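Beta-ketoacyl synthase (Burkholderia phymatum, PDB 4EWG) probably catalyses the condensation of acyl chains with malonyl-ACP in fatty acid synthesis, as a beta-ketoacyl-ACP synthase of the thiolase-like superfamily. Local coordinates at residues A[58-63]-A[81-86]; A[107-112]-A[149-154]; A[269-272]-A[276-279]; A[224-229]-A[314-319]. One frame throughout, in Å; residues are numbered along the deposited sequence.

Interaction 1. Residues A[58-63]-A[81-86]; sequences PGFAQP and AVRASE
With CG anti to the backbone N, a chi1 of 173° swings the Phe-60 ring up to helix 76-92, and Arg-83 likewise sets CG anti to its own N before bending at chi2 (54°), which brings its guanidinium back beside Pro-63. This is loop-on-helix packing at the surface of the ketosynthase fold: the loop after strand 53-54 lies along a partly exposed flank of helix 76-92. The aliphatic root of Arg-83 meets the rim of the aromatic ring, CB lying near the ring plane 4.1 Å from Phe-60 CE2. Further out, Pro-63 CG sits over one face of the guanidinium and 4.1 Å from Arg-83 CD. The arginine thus uses CB and CG for Phe-60, and CD with the guanidinium face for the proline. Phe-60 is also held by an edge-to-face stack with Tyr-80. The charge of Arg-83 is met from within the helix by a salt bridge from NH1 to Glu-86 OE2, modelled very short. The other carboxylate oxygen of Glu-86, OE1, accepts a hydrogen bond from Trp-66 NE1. Pro-63 CG also lies 3.9 Å from Glu-86 OE2, the oxygen that takes the salt bridge.

Interaction 2. Residues A[107-112]-A[149-154]; sequences VAYGSS and VNVSLF
This is a buried, apolar strand-on-helix contact, in which helix 146-154 lies against one face of the large mixed sheet at strand 105-110. The two segments run roughly antiparallel, their directions 147° apart, with the axes 8.4 Å from each other at closest approach. Val-107, Val-151, Tyr-109 and Ser-152 carry the packing. Val-107 splits its two methyls between neighbouring helix residues: CG1, anti to the backbone N (chi1 177°), meets Val-151 CG1 at 4.1 Å, while CG2 rests 3.7 Å from Ser-152 CB and equally close to the CA of that serine. The helix backbone itself is therefore part of the surface on which the strand valine sits. Val-151 divides its branches in the same way. Its second methyl, CG2, lies over one face of the Tyr-109 ring, 4.4 Å from CE2, so that a single helix valine bridges two strand residues that point to the same side of the sheet. The phenol OH of Tyr-109 is satisfied beyond the contact by a hydrogen bond with Thr-241 OG1. Around this core, Ser-85 of helix 76-92 touches both Tyr-109 and Val-151, and Leu-157 packs on Val-107 and Ser-152. On its outer side the helix meets the second subunit, where Met-273 of that subunit packs on Val-149, Asn-150 and Leu-153. A helix layered on a mixed sheet in this manner is characteristic of the thiolase fold, with its alpha-beta-alpha-beta-alpha layers.

Interaction 3. Residues A[269-272]-A[276-279]; sequences DGAH and PTAS
Asp-269 and Thr-277 lie alongside each other, their side chains running in opposite directions, so that the aspartate reaches the backbone of the threonine while the threonine hydroxyl reaches back past the aspartate root. Asp-269 has CG beside its own N (chi1 -63°), which carries the carboxylate across the loop to the start of helix 278-291. There OD2 accepts a nearly straight hydrogen bond from Thr-277 N, 2.9 Å long with an N-H...O angle of 169°. The N-H comes from above the carboxylate plane, 68° out of it, so the flat group presents its face to the donor. In the other direction Thr-277 OG1 stands 3.9 Å from Asp-269 CB and packs on the methyl of Ala-271, 3.6 Å from CB. Thr-277 occupies the N-cap position of helix 278-291, yet its side chain makes no capping bond. The second carboxylate oxygen, Asp-269 OD1, is bonded to Thr-280 OG1 in the first turn of the helix and to Asn-403 ND2. It lies 3.4 Å from Thr-277 O, an approach of two acceptors; Thr-280 OG1 is within hydrogen-bonding distance of both oxygens, and its one proton can be shared between them or serve one at a time. This short connection joins strand 259-268 to the helix that follows it. The chemistry implies that a single buried carboxylate secures the turn: with OD2 on the backbone before the helix and OD1 on two side chains, the bonds at both oxygens limit its rotation, and the helix start would probably help stabilise its negative charge.

Interaction 4. Residues A[224-229]-A[314-319]; sequences RPFDAK and VAESQA
Phe-226 stands third in a type II beta turn from Arg-224 to Asp-227, with a positive phi of 66°, closed by the bond from Asp-227 N to Arg-224 O. From the turn its ring end comes up to helix 310-324, where CZ lies 4.0 Å from Glu-316 OE1. The two side chains cross at about a right angle, with ring and carboxylate planes 61° apart, and the oxygen approaches the ring obliquely. Ser-317 CB lies beside the same ring, 4.4 Å from CE1. The extended Glu-316 (chi1 178°) owes its fixed end to other partners, OE2 accepting from His-305 N and OE1 from Gly-306 N. Ser-317 OG is turned back to Val-314 O, a 2.6 Å bond. Behind the ring the loop is braced by Asp-227 OD2, which accepts from Arg-224 NE in a salt bridge and, from the opposite face of its carboxylate plane, from Lys-229 N, forming an Asx turn. The loop, which precedes strand 238-246, is further tied to the helix by Phe-226 N bonding to Asp-313 OD2; on its other flank helix 310-324 packs through Ala-315 and Ala-319 on Met-281 of helix 278-291.

Interactions 1 and 2 share one neighbourhood and touch directly: Ala-81 and Ser-85 of helix 76-92 pack on Tyr-109, so the buried side of that helix joins the apolar core of interaction 2 while its outer side carries the surface packing of interaction 1. Interactions 3 and 4 form a second pair, about 16 Å between centres, where helices 278-291 and 310-324 meet through Ala-278 and Ala-319. Interaction 4 is buried like interaction 2, but sets an aromatic ring against polar side chains that have partners elsewhere. Interaction 3, only partly buried, alone has a hydrogen bond between its two segments; interaction 1 relies on packing of an aromatic edge and a proline against an arginine.

Interaction 1. Residues A[58-63]-A[81-86]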
loop_
_atom_site.group_PDB
_atom_site.type_symbol
_atom_site.label_atom_id
_atom_site.label_comp_id
_atom_site.label_asym_id
_atom_site.label_seq_id
_atom_site.Cartn_x
_atom_site.Cartn_y
_atom_site.Cartn_z
ATOM N N PRO A 58 -17.118 -20.179 7.628
ATOM C CA PRO A 58 -17.662 -21.557 7.589
ATOM C C PRO A 58 -17.697 -22.139 6.189
ATOM O O PRO A 58 -17.717 -23.343 6.033
ATOM C CB PRO A 58 -19.080 -21.402 8.160
ATOM C CG PRO A 58 -19.430 -19.966 7.953
ATOM C CD PRO A 58 -18.122 -19.192 8.036
ATOM N N GLY A 59 -17.710 -21.283 5.186
ATOM C CA GLY A 59 -17.568 -21.702 3.785
ATOM C C GLY A 59 -17.524 -20.450 2.925
ATOM O O GLY A 59 -17.645 -19.316 3.421
ATOM N N PHE A 60 -17.301 -20.648 1.648
ATOM C CA PHE A 60 -17.343 -19.583 0.699
ATOM C C PHE A 60 -17.318 -20.256 -0.651
ATOM O O PHE A 60 -16.505 -21.129 -0.880
ATOM C CB PHE A 60 -16.115 -18.663 0.854
ATOM C CG PHE A 60 -16.005 -17.617 -0.214
ATOM C CD1 PHE A 60 -15.329 -17.884 -1.403
ATOM C CD2 PHE A 60 -16.580 -16.368 -0.037
ATOM C CE1 PHE A 60 -15.260 -16.939 -2.401
ATOM C CE2 PHE A 60 -16.481 -15.409 -1.016
ATOM C CZ PHE A 60 -15.827 -15.683 -2.201
ATOM N N ALA A 61 -18.209 -19.865 -1.518
ATOM C CA ALA A 61 -18.117 -20.240 -2.918
ATOM C C ALA A 61 -18.375 -18.996 -3.741
ATOM O O ALA A 61 -19.251 -18.186 -3.415
ATOM C CB ALA A 61 -19.101 -21.351 -3.289
ATOM N N GLN A 62 -17.565 -18.840 -4.787
ATOM C CA GLN A 62 -17.749 -17.762 -5.758
ATOM C C GLN A 62 -19.155 -17.756 -6.226
ATOM O O GLN A 62 -19.707 -18.816 -6.471
ATOM C CB GLN A 62 -16.938 -18.004 -7.007
ATOM C CG GLN A 62 -15.475 -17.981 -6.781
ATOM C CD GLN A 62 -14.775 -18.732 -7.864
ATOM O OE1 GLN A 62 -13.934 -19.631 -7.592
ATOM N NE2 GLN A 62 -15.133 -18.417 -9.126
ATOM N N PRO A 63 -19.734 -16.569 -6.386
ATOM C CA PRO A 63 -20.992 -16.476 -7.099
ATOM C C PRO A 63 -20.872 -17.112 -8.462
ATOM O O PRO A 63 -19.838 -17.004 -9.105
ATOM C CB PRO A 63 -21.232 -14.975 -7.197
ATOM C CG PRO A 63 -20.576 -14.454 -5.969
ATOM C CD PRO A 63 -19.349 -15.289 -5.780
ATOM N N ALA A 81 -12.587 -9.969 -1.109
ATOM C CA ALA A 81 -12.581 -8.517 -1.281
ATOM C C ALA A 81 -13.646 -8.124 -2.323
ATOM O O ALA A 81 -14.434 -7.217 -2.087
ATOM C CB ALA A 81 -11.198 -8.043 -1.721
ATOM N N VAL A 82 -13.655 -8.833 -3.459
ATOM C CA VAL A 82 -14.603 -8.562 -4.530
ATOM C C VAL A 82 -16.056 -8.843 -4.096
ATOM O O VAL A 82 -16.944 -8.041 -4.327
ATOM C CB VAL A 82 -14.257 -9.348 -5.792
ATOM C CG1 VAL A 82 -15.366 -9.219 -6.823
ATOM C CG2 VAL A 82 -12.931 -8.854 -6.379
ATOM N N ARG A 83 -16.259 -9.918 -3.355
ATOM C CA ARG A 83 -17.586 -10.255 -2.905
ATOM C C ARG A 83 -18.113 -9.205 -1.920
ATOM O O ARG A 83 -19.260 -8.785 -2.007
ATOM C CB ARG A 83 -17.580 -11.648 -2.276
ATOM C CG ARG A 83 -18.929 -12.090 -1.741
ATOM C CD ARG A 83 -20.002 -11.988 -2.797
ATOM N NE ARG A 83 -21.255 -12.535 -2.311
ATOM C CZ ARG A 83 -22.442 -12.276 -2.836
ATOM N NH1 ARG A 83 -22.545 -11.446 -3.864
ATOM N NH2 ARG A 83 -23.543 -12.834 -2.325
ATOM N N ALA A 84 -17.248 -8.791 -0.978
ATOM C CA ALA A 84 -17.549 -7.716 -0.036
ATOM C C ALA A 84 -17.979 -6.467 -0.752
ATOM O O ALA A 84 -18.966 -5.806 -0.374
ATOM C CB ALA A 84 -16.330 -7.409 0.827
ATOM N N SER A 85 -17.222 -6.136 -1.788
ATOM C CA SER A 85 -17.395 -4.890 -2.462
ATOM C C SER A 85 -18.668 -4.948 -3.302
ATOM O O SER A 85 -19.380 -3.952 -3.400
ATOM C CB SER A 85 -16.161 -4.603 -3.319
ATOM O OG SER A 85 -15.003 -4.519 -2.532
ATOM N N GLU A 86 -18.950 -6.121 -3.877
ATOM C CA GLU A 86 -20.186 -6.400 -4.587
ATOM C C GLU A 86 -21.419 -6.221 -3.703
ATOM O O GLU A 86 -22.400 -5.618 -4.123
ATOM C CB GLU A 86 -20.174 -7.826 -5.139
ATOM C CG GLU A 86 -21.382 -8.218 -6.000
ATOM C CD GLU A 86 -21.273 -9.659 -6.517
ATOM O OE1 GLU A 86 -21.350 -9.903 -7.731
ATOM O OE2 GLU A 86 -21.083 -10.580 -5.687
#

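Interaction 2. Residues A[107-112]-A[149-154]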
loop_
_atom_site.group_PDB
_atom_site.type_symbol
_atom_site.label_atom_id
_atom_site.label_comp_id
_atom_site.label_asym_id
_atom_site.label_seq_id
_atom_site.Cartn_x
_atom_site.Cartn_y
_atom_site.Cartn_z
ATOM N N VAL A 107 -10.596 3.139 -5.608
ATOM C CA VAL A 107 -10.526 2.006 -4.708
ATOM C C VAL A 107 -9.368 2.136 -3.726
ATOM O O VAL A 107 -8.233 2.401 -4.128
ATOM C CB VAL A 107 -10.364 0.674 -5.473
ATOM C CG1 VAL A 107 -10.224 -0.487 -4.468
ATOM C CG2 VAL A 107 -11.518 0.479 -6.446
ATOM N N ALA A 108 -9.662 1.989 -2.446
ATOM C CA ALA A 108 -8.636 1.883 -1.433
ATOM C C ALA A 108 -8.816 0.526 -0.750
ATOM O O ALA A 108 -9.919 0.178 -0.295
ATOM C CB ALA A 108 -8.742 3.030 -0.430
ATOM N N TYR A 109 -7.747 -0.265 -0.712
ATOM C CA TYR A 109 -7.857 -1.627 -0.176
ATOM C C TYR A 109 -6.489 -2.212 0.124
ATOM O O TYR A 109 -5.499 -1.858 -0.525
ATOM C CB TYR A 109 -8.535 -2.550 -1.223
ATOM C CG TYR A 109 -9.677 -3.346 -0.709
ATOM C CD1 TYR A 109 -9.474 -4.595 -0.061
ATOM C CD2 TYR A 109 -10.985 -2.879 -0.842
ATOM C CE1 TYR A 109 -10.555 -5.339 0.423
ATOM C CE2 TYR A 109 -12.068 -3.630 -0.364
ATOM C CZ TYR A 109 -11.850 -4.840 0.266
ATOM O OH TYR A 109 -12.927 -5.538 0.750
ATOM N N GLY A 110 -6.458 -3.149 1.057
ATOM C CA GLY A 110 -5.253 -3.909 1.278
ATOM C C GLY A 110 -5.437 -5.159 2.105
ATOM O O GLY A 110 -6.546 -5.472 2.551
ATOM N N SER A 111 -4.326 -5.867 2.295
ATOM C CA SER A 111 -4.304 -7.099 3.061
ATOM C C SER A 111 -2.897 -7.307 3.583
ATOM O O SER A 111 -1.968 -6.653 3.122
ATOM C CB SER A 111 -4.716 -8.295 2.177
ATOM O OG SER A 111 -3.878 -8.422 1.058
ATOM N N SER A 112 -2.744 -8.186 4.563
ATOM C CA SER A 112 -1.426 -8.468 5.154
ATOM C C SER A 112 -0.565 -9.228 4.157
ATOM O O SER A 112 0.672 -9.168 4.207
ATOM C CB SER A 112 -1.537 -9.322 6.443
ATOM O OG SER A 112 -2.497 -8.787 7.338
ATOM N N VAL A 149 -6.442 -3.970 -6.737
ATOM C CA VAL A 149 -6.489 -4.078 -8.163
ATOM C C VAL A 149 -7.659 -5.007 -8.610
ATOM O O VAL A 149 -8.389 -4.669 -9.524
ATOM C CB VAL A 149 -5.149 -4.568 -8.725
ATOM C CG1 VAL A 149 -5.274 -4.958 -10.200
ATOM C CG2 VAL A 149 -4.088 -3.481 -8.552
ATOM N N ASN A 150 -7.862 -6.128 -7.932
ATOM C CA ASN A 150 -8.940 -7.054 -8.320
ATOM C C ASN A 150 -10.337 -6.446 -8.153
ATOM O O ASN A 150 -11.170 -6.592 -9.008
ATOM C CB ASN A 150 -8.839 -8.385 -7.571
ATOM C CG ASN A 150 -7.950 -9.361 -8.273
ATOM O OD1 ASN A 150 -8.121 -9.585 -9.470
ATOM N ND2 ASN A 150 -6.960 -9.928 -7.551
ATOM N N VAL A 151 -10.543 -5.722 -7.070
ATOM C CA VAL A 151 -11.773 -5.009 -6.861
ATOM C C VAL A 151 -11.964 -3.946 -7.945
ATOM O O VAL A 151 -13.031 -3.877 -8.566
ATOM C CB VAL A 151 -11.778 -4.314 -5.486
ATOM C CG1 VAL A 151 -12.949 -3.366 -5.394
ATOM C CG2 VAL A 151 -11.757 -5.348 -4.361
ATOM N N SER A 152 -10.940 -3.118 -8.170
ATOM C CA SER A 152 -11.036 -2.028 -9.159
ATOM C C SER A 152 -11.311 -2.534 -10.573
ATOM O O SER A 152 -12.195 -2.018 -11.255
ATOM C CB SER A 152 -9.774 -1.198 -9.196
ATOM O OG SER A 152 -9.961 -0.061 -10.036
ATOM N N LEU A 153 -10.544 -3.527 -10.996
ATOM C CA LEU A 153 -10.717 -4.157 -12.281
ATOM C C LEU A 153 -12.079 -4.783 -12.451
ATOM O O LEU A 153 -12.617 -4.761 -13.538
ATOM C CB LEU A 153 -9.660 -5.249 -12.505
ATOM C CG LEU A 153 -8.248 -4.866 -12.950
ATOM C CD1 LEU A 153 -7.341 -6.051 -12.605
ATOM C CD2 LEU A 153 -8.140 -4.495 -14.413
ATOM N N PHE A 154 -12.619 -5.377 -11.387
ATOM C CA PHE A 154 -13.856 -6.112 -11.483
ATOM C C PHE A 154 -15.021 -5.231 -11.973
ATOM O O PHE A 154 -15.898 -5.706 -12.674
ATOM C CB PHE A 154 -14.197 -6.757 -10.133
ATOM C CG PHE A 154 -15.195 -7.896 -10.234
ATOM C CD1 PHE A 154 -14.776 -9.180 -10.618
ATOM C CD2 PHE A 154 -16.544 -7.687 -9.964
ATOM C CE1 PHE A 154 -15.690 -10.234 -10.717
ATOM C CE2 PHE A 154 -17.465 -8.720 -10.060
ATOM C CZ PHE A 154 -17.048 -10.003 -10.425
#

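Interaction 3. Residues A[269-272]-A[276-279]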
loop_
_atom_site.group_PDB
_atom_site.type_symbol
_atom_site.label_atom_id
_atom_site.label_comp_id
_atom_site.label_asym_id
_atom_site.label_seq_id
_atom_site.Cartn_x
_atom_site.Cartn_y
_atom_site.Cartn_z
ATOM N N ASP A 269 4.079 4.718 16.374
ATOM C CA ASP A 269 4.814 4.760 17.634
ATOM C C ASP A 269 6.287 5.124 17.452
ATOM O O ASP A 269 6.891 5.661 18.360
ATOM C CB ASP A 269 4.754 3.406 18.345
ATOM C CG ASP A 269 3.330 2.985 18.754
ATOM O OD1 ASP A 269 2.435 3.866 18.855
ATOM O OD2 ASP A 269 3.135 1.752 19.003
ATOM N N GLY A 270 6.856 4.801 16.295
ATOM C CA GLY A 270 8.259 4.978 16.030
ATOM C C GLY A 270 9.202 4.413 17.094
ATOM O O GLY A 270 10.245 5.018 17.386
ATOM N N ALA A 271 8.846 3.274 17.678
ATOM C CA ALA A 271 9.557 2.737 18.812
ATOM C C ALA A 271 9.850 1.299 18.535
ATOM O O ALA A 271 10.992 0.929 18.431
ATOM C CB ALA A 271 8.739 2.891 20.107
ATOM N N HIS A 272 8.817 0.478 18.441
ATOM C CA HIS A 272 8.987 -0.970 18.255
ATOM C C HIS A 272 8.146 -1.532 17.123
ATOM O O HIS A 272 7.077 -0.974 16.743
ATOM C CB HIS A 272 8.648 -1.686 19.554
ATOM C CG HIS A 272 9.316 -3.030 19.698
ATOM N ND1 HIS A 272 8.764 -4.185 19.220
ATOM C CD2 HIS A 272 10.536 -3.389 20.272
ATOM C CE1 HIS A 272 9.583 -5.212 19.495
ATOM N NE2 HIS A 272 10.668 -4.724 20.136
ATOM N N PRO A 276 3.476 -2.302 21.378
ATOM C CA PRO A 276 2.834 -0.993 21.208
ATOM C C PRO A 276 3.193 0.036 22.286
ATOM O O PRO A 276 3.379 -0.329 23.435
ATOM C CB PRO A 276 1.348 -1.338 21.261
ATOM C CG PRO A 276 1.270 -2.547 22.087
ATOM C CD PRO A 276 2.543 -3.308 21.904
ATOM N N THR A 277 3.238 1.314 21.916
ATOM C CA THR A 277 3.473 2.413 22.856
ATOM C C THR A 277 2.186 3.251 23.095
ATOM O O THR A 277 1.689 3.957 22.193
ATOM C CB THR A 277 4.562 3.377 22.331
ATOM O OG1 THR A 277 5.751 2.643 22.028
ATOM C CG2 THR A 277 4.868 4.460 23.389
ATOM N N ALA A 278 1.681 3.197 24.319
ATOM C CA ALA A 278 0.415 3.848 24.686
ATOM C C ALA A 278 0.288 5.336 24.324
ATOM O O ALA A 278 -0.793 5.775 23.897
ATOM C CB ALA A 278 0.134 3.641 26.175
ATOM N N SER A 279 1.351 6.117 24.466
ATOM C CA SER A 279 1.213 7.569 24.274
ATOM C C SER A 279 0.860 7.935 22.827
ATOM O O SER A 279 -0.061 8.762 22.573
ATOM C CB SER A 279 2.442 8.334 24.743
ATOM O OG SER A 279 3.586 7.884 24.048
#

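Interaction 4. Residues A[224-229]-A[314-319]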
loop_
_atom_site.group_PDB
_atom_site.type_symbol
_atom_site.label_atom_id
_atom_site.label_comp_id
_atom_site.label_asym_id
_atom_site.label_seq_id
_atom_site.Cartn_x
_atom_site.Cartn_y
_atom_site.Cartn_z
ATOM N N ARG A 224 -9.879 -13.589 24.615
ATOM C CA ARG A 224 -10.504 -12.972 25.772
ATOM C C ARG A 224 -10.006 -11.535 25.973
ATOM O O ARG A 224 -9.306 -11.244 26.939
ATOM C CB ARG A 224 -10.194 -13.793 27.048
ATOM C CG ARG A 224 -10.364 -15.296 26.933
ATOM C CD ARG A 224 -10.033 -16.006 28.260
ATOM N NE ARG A 224 -10.935 -15.637 29.343
ATOM C CZ ARG A 224 -12.125 -16.184 29.557
ATOM N NH1 ARG A 224 -12.861 -15.766 30.578
ATOM N NH2 ARG A 224 -12.594 -17.147 28.776
ATOM N N PRO A 225 -10.386 -10.627 25.081
ATOM C CA PRO A 225 -9.864 -9.278 25.184
ATOM C C PRO A 225 -10.059 -8.649 26.564
ATOM O O PRO A 225 -11.150 -8.723 27.127
ATOM C CB PRO A 225 -10.656 -8.503 24.121
ATOM C CG PRO A 225 -11.057 -9.528 23.153
ATOM C CD PRO A 225 -11.323 -10.764 23.964
ATOM N N PHE A 226 -8.985 -8.059 27.090
ATOM C CA PHE A 226 -8.977 -7.346 28.395
ATOM C C PHE A 226 -9.216 -8.242 29.618
ATOM O O PHE A 226 -9.319 -7.759 30.723
ATOM C CB PHE A 226 -9.945 -6.162 28.384
ATOM C CG PHE A 226 -9.767 -5.266 27.203
ATOM C CD1 PHE A 226 -8.644 -4.473 27.093
ATOM C CD2 PHE A 226 -10.696 -5.263 26.168
ATOM C CE1 PHE A 226 -8.455 -3.667 26.000
ATOM C CE2 PHE A 226 -10.532 -4.452 25.066
ATOM C CZ PHE A 226 -9.400 -3.652 24.975
ATOM N N ASP A 227 -9.263 -9.547 29.409
ATOM C CA ASP A 227 -9.539 -10.493 30.481
ATOM C C ASP A 227 -8.241 -10.935 31.195
ATOM O O ASP A 227 -7.187 -11.105 30.569
ATOM C CB ASP A 227 -10.262 -11.714 29.900
ATOM C CG ASP A 227 -10.826 -12.622 30.977
ATOM O OD1 ASP A 227 -11.887 -12.276 31.534
ATOM O OD2 ASP A 227 -10.194 -13.664 31.256
ATOM N N ALA A 228 -8.351 -11.155 32.495
ATOM C CA ALA A 228 -7.193 -11.539 33.331
ATOM C C ALA A 228 -6.645 -12.895 32.957
ATOM O O ALA A 228 -5.523 -13.200 33.292
ATOM C CB ALA A 228 -7.584 -11.562 34.796
ATOM N N LYS A 229 -7.448 -13.721 32.297
ATOM C CA LYS A 229 -7.031 -15.078 31.974
ATOM C C LYS A 229 -6.713 -15.240 30.503
ATOM O O LYS A 229 -6.511 -16.341 30.038
ATOM C CB LYS A 229 -8.119 -16.109 32.422
ATOM C CG LYS A 229 -8.315 -16.220 33.940
ATOM C CD LYS A 229 -6.978 -16.289 34.673
ATOM C CE LYS A 229 -7.091 -16.744 36.130
ATOM N NZ LYS A 229 -7.627 -15.652 36.989
ATOM N N VAL A 314 -3.245 -4.115 27.282
ATOM C CA VAL A 314 -2.805 -3.157 28.328
ATOM C C VAL A 314 -2.555 -1.767 27.707
ATOM O O VAL A 314 -3.176 -0.778 28.110
ATOM C CB VAL A 314 -1.534 -3.653 29.055
ATOM C CG1 VAL A 314 -0.925 -2.537 29.934
ATOM C CG2 VAL A 314 -1.856 -4.899 29.875
ATOM N N ALA A 315 -1.690 -1.708 26.704
ATOM C CA ALA A 315 -1.391 -0.454 26.018
ATOM C C ALA A 315 -2.635 0.227 25.493
ATOM O O ALA A 315 -2.764 1.465 25.634
ATOM C CB ALA A 315 -0.453 -0.696 24.857
ATOM N N GLU A 316 -3.528 -0.538 24.852
ATOM C CA GLU A 316 -4.749 0.040 24.285
ATOM C C GLU A 316 -5.627 0.643 25.388
ATOM O O GLU A 316 -6.134 1.758 25.243
ATOM C CB GLU A 316 -5.565 -0.993 23.464
ATOM C CG GLU A 316 -6.853 -0.412 22.904
ATOM C CD GLU A 316 -7.595 -1.318 21.913
ATOM O OE1 GLU A 316 -7.303 -2.526 21.807
ATOM O OE2 GLU A 316 -8.482 -0.797 21.211
ATOM N N SER A 317 -5.793 -0.100 26.488
ATOM C CA SER A 317 -6.615 0.375 27.601
ATOM C C SER A 317 -6.095 1.680 28.152
ATOM O O SER A 317 -6.862 2.614 28.357
ATOM C CB SER A 317 -6.704 -0.642 28.726
ATOM O OG SER A 317 -5.457 -0.898 29.341
ATOM N N GLN A 318 -4.787 1.752 28.370
ATOM C CA GLN A 318 -4.168 2.968 28.917
ATOM C C GLN A 318 -4.369 4.108 27.950
ATOM O O GLN A 318 -4.716 5.202 28.359
ATOM C CB GLN A 318 -2.672 2.777 29.156
ATOM C CG GLN A 318 -2.307 1.707 30.168
ATOM C CD GLN A 318 -0.833 1.278 30.076
ATOM O OE1 GLN A 318 -0.213 1.381 29.024
ATOM N NE2 GLN A 318 -0.275 0.792 31.181
ATOM N N ALA A 319 -4.129 3.863 26.663
ATOM C CA ALA A 319 -4.290 4.892 25.624
ATOM C C ALA A 319 -5.719 5.430 25.609
ATOM O O ALA A 319 -5.936 6.638 25.474
ATOM C CB ALA A 319 -3.906 4.330 24.249
#